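Local coordinates for phosphotriesterase homology protein (Escherichia coli, PDB 1BF6) that hydrolyses phosphorylated glyceryl acetates and some aromatic acetates and propionates, using two bound zinc ions, at residues 9-14 with 51-56. Sequence-based numbering, arbitrary orientation.
Sequences LAHEHL and IEMTNR. With ZN (zinc ion), chain C.
His-13 and Thr-54 meet at the carboxyl end of two neighbouring parallel strands, 7-12 and 47-52, where a TIM-barrel hydrolase of the phosphotriesterase family builds its metal site. ND1 of His-13 donates to OG1 of Thr-54 at 2.7 Å, nearly straight and in the plane of the imidazole, which fixes the ring's rotation and turns NE2 to the zinc ion. That NE2-to-zinc bond is 2.2 Å long. OG1 in turn donates to OE2 of Glu-52, also 2.7 Å away, on the syn side but tilted out of the carboxylate plane. The same OE2 takes the backbone N of Leu-14 (2.8 Å) on its anti lone pair and N of His-15 as well, while OE1 accepts N of Thr-54 from above the carboxylate plane. A bend at chi2 (-85°) brings this buried carboxylate back toward His-13 and Leu-14, and both of its oxygens are satisfied. Beneath the site the strands pair by ladder bonds: N of Ile-51 to O of Leu-9, N of Glu-12 to O of Ile-51, and N of Met-53 to O of Glu-12 (2.8 Å). The carboxylate of Glu-12 turns instead to Ser-240, Met-241 and Ile-243. His-11 binds the zinc ion through NE2 at 2.3 Å, and the side chain of Met-53 lies against one face of its ring. Glu-124 and Asp-242 complete the protein ligands of this ion, and Glu-124 also binds the second zinc. The chain from His-13 through Thr-54 to Glu-52 thus leaves NE2 for the metal, and the carboxylate at its far end would probably polarise the imidazole and strengthen it as a zinc ligand.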
# COMPACT_ATOMS: atom_id res chain seq x y z
N LEU A 9 -4.51 4.91 -6.25
CA LEU A 9 -3.45 5.22 -5.29
C LEU A 9 -3.21 3.83 -4.67
O LEU A 9 -4.07 3.30 -3.99
CB LEU A 9 -3.92 6.23 -4.24
CG LEU A 9 -3.62 7.70 -4.54
CD1 LEU A 9 -4.12 8.10 -5.92
CD2 LEU A 9 -4.22 8.59 -3.46
N ALA A 10 -2.04 3.27 -4.95
CA ALA A 10 -1.68 1.91 -4.55
C ALA A 10 -1.43 1.60 -3.07
O ALA A 10 -1.36 0.43 -2.70
CB ALA A 10 -0.47 1.44 -5.37
N HIS A 11 -1.31 2.63 -2.23
CA HIS A 11 -1.01 2.41 -0.81
C HIS A 11 -1.42 3.60 0.04
O HIS A 11 -0.66 4.57 0.16
CB HIS A 11 0.48 2.17 -0.63
CG HIS A 11 0.86 1.74 0.75
ND1 HIS A 11 1.41 0.51 1.05
CD2 HIS A 11 0.74 2.39 1.94
CE1 HIS A 11 1.61 0.44 2.37
NE2 HIS A 11 1.22 1.56 2.94
N GLU A 12 -2.58 3.51 0.65
CA GLU A 12 -3.10 4.58 1.48
C GLU A 12 -3.81 4.06 2.73
O GLU A 12 -4.09 2.87 2.87
CB GLU A 12 -4.13 5.40 0.69
CG GLU A 12 -3.60 6.07 -0.56
CD GLU A 12 -2.46 7.03 -0.28
OE1 GLU A 12 -2.38 7.57 0.85
OE2 GLU A 12 -1.65 7.25 -1.18
N HIS A 13 -4.09 4.99 3.63
CA HIS A 13 -4.84 4.70 4.84
C HIS A 13 -5.94 5.73 4.91
O HIS A 13 -5.67 6.91 4.74
CB HIS A 13 -3.97 4.82 6.08
CG HIS A 13 -2.87 3.82 6.13
ND1 HIS A 13 -3.05 2.51 6.54
CD2 HIS A 13 -1.59 3.90 5.72
CE1 HIS A 13 -1.90 1.87 6.36
NE2 HIS A 13 -0.99 2.67 5.86
N LEU A 14 -7.18 5.26 5.04
CA LEU A 14 -8.34 6.15 5.18
C LEU A 14 -8.76 6.16 6.64
O LEU A 14 -9.27 7.16 7.15
CB LEU A 14 -9.49 5.67 4.29
CG LEU A 14 -9.12 5.68 2.81
CD1 LEU A 14 -10.35 5.34 1.99
CD2 LEU A 14 -8.59 7.06 2.42
N ILE A 51 -6.32 1.77 -2.64
CA ILE A 51 -6.02 0.49 -2.00
C ILE A 51 -5.64 0.80 -0.54
O ILE A 51 -4.57 1.34 -0.26
CB ILE A 51 -4.84 -0.25 -2.70
CG1 ILE A 51 -4.98 -0.16 -4.24
CG2 ILE A 51 -4.82 -1.74 -2.27
CD1 ILE A 51 -6.29 -0.71 -4.81
N GLU A 52 -6.56 0.49 0.36
CA GLU A 52 -6.39 0.76 1.78
C GLU A 52 -5.55 -0.33 2.46
O GLU A 52 -5.91 -1.52 2.45
CB GLU A 52 -7.77 0.94 2.40
CG GLU A 52 -7.86 2.08 3.41
CD GLU A 52 -7.42 1.66 4.80
OE1 GLU A 52 -7.28 0.45 5.05
OE2 GLU A 52 -7.23 2.56 5.66
N MET A 53 -4.46 0.10 3.10
CA MET A 53 -3.48 -0.77 3.74
C MET A 53 -3.57 -1.03 5.24
O MET A 53 -2.63 -1.57 5.83
CB MET A 53 -2.09 -0.19 3.46
CG MET A 53 -1.75 -0.02 1.99
SD MET A 53 -1.31 -1.58 1.18
CE MET A 53 -2.77 -1.90 0.36
N THR A 54 -4.68 -0.64 5.85
CA THR A 54 -4.87 -0.82 7.29
C THR A 54 -5.48 -2.19 7.59
O THR A 54 -6.65 -2.40 7.32
CB THR A 54 -5.85 0.26 7.88
OG1 THR A 54 -5.44 1.57 7.47
CG2 THR A 54 -5.86 0.20 9.40
N ASN A 55 -4.67 -3.12 8.11
CA ASN A 55 -5.23 -4.42 8.48
C ASN A 55 -5.88 -4.35 9.87
O ASN A 55 -5.82 -3.30 10.55
CB ASN A 55 -4.23 -5.60 8.31
CG ASN A 55 -2.83 -5.29 8.77
OD1 ASN A 55 -2.60 -4.92 9.92
ND2 ASN A 55 -1.86 -5.53 7.89
N ARG A 56 -6.55 -5.42 10.29
CA ARG A 56 -7.28 -5.40 11.55
C ARG A 56 -6.67 -4.71 12.77
O ARG A 56 -7.24 -3.75 13.29
CB ARG A 56 -7.74 -6.81 11.94
CG ARG A 56 -8.61 -6.80 13.17
CD ARG A 56 -9.31 -8.13 13.40
NE ARG A 56 -10.01 -8.12 14.68
CZ ARG A 56 -10.72 -9.14 15.15
NH1 ARG A 56 -10.84 -10.25 14.45
NH2 ARG A 56 -11.28 -9.05 16.36
ZN ZN C . 0.99 2.30 5.08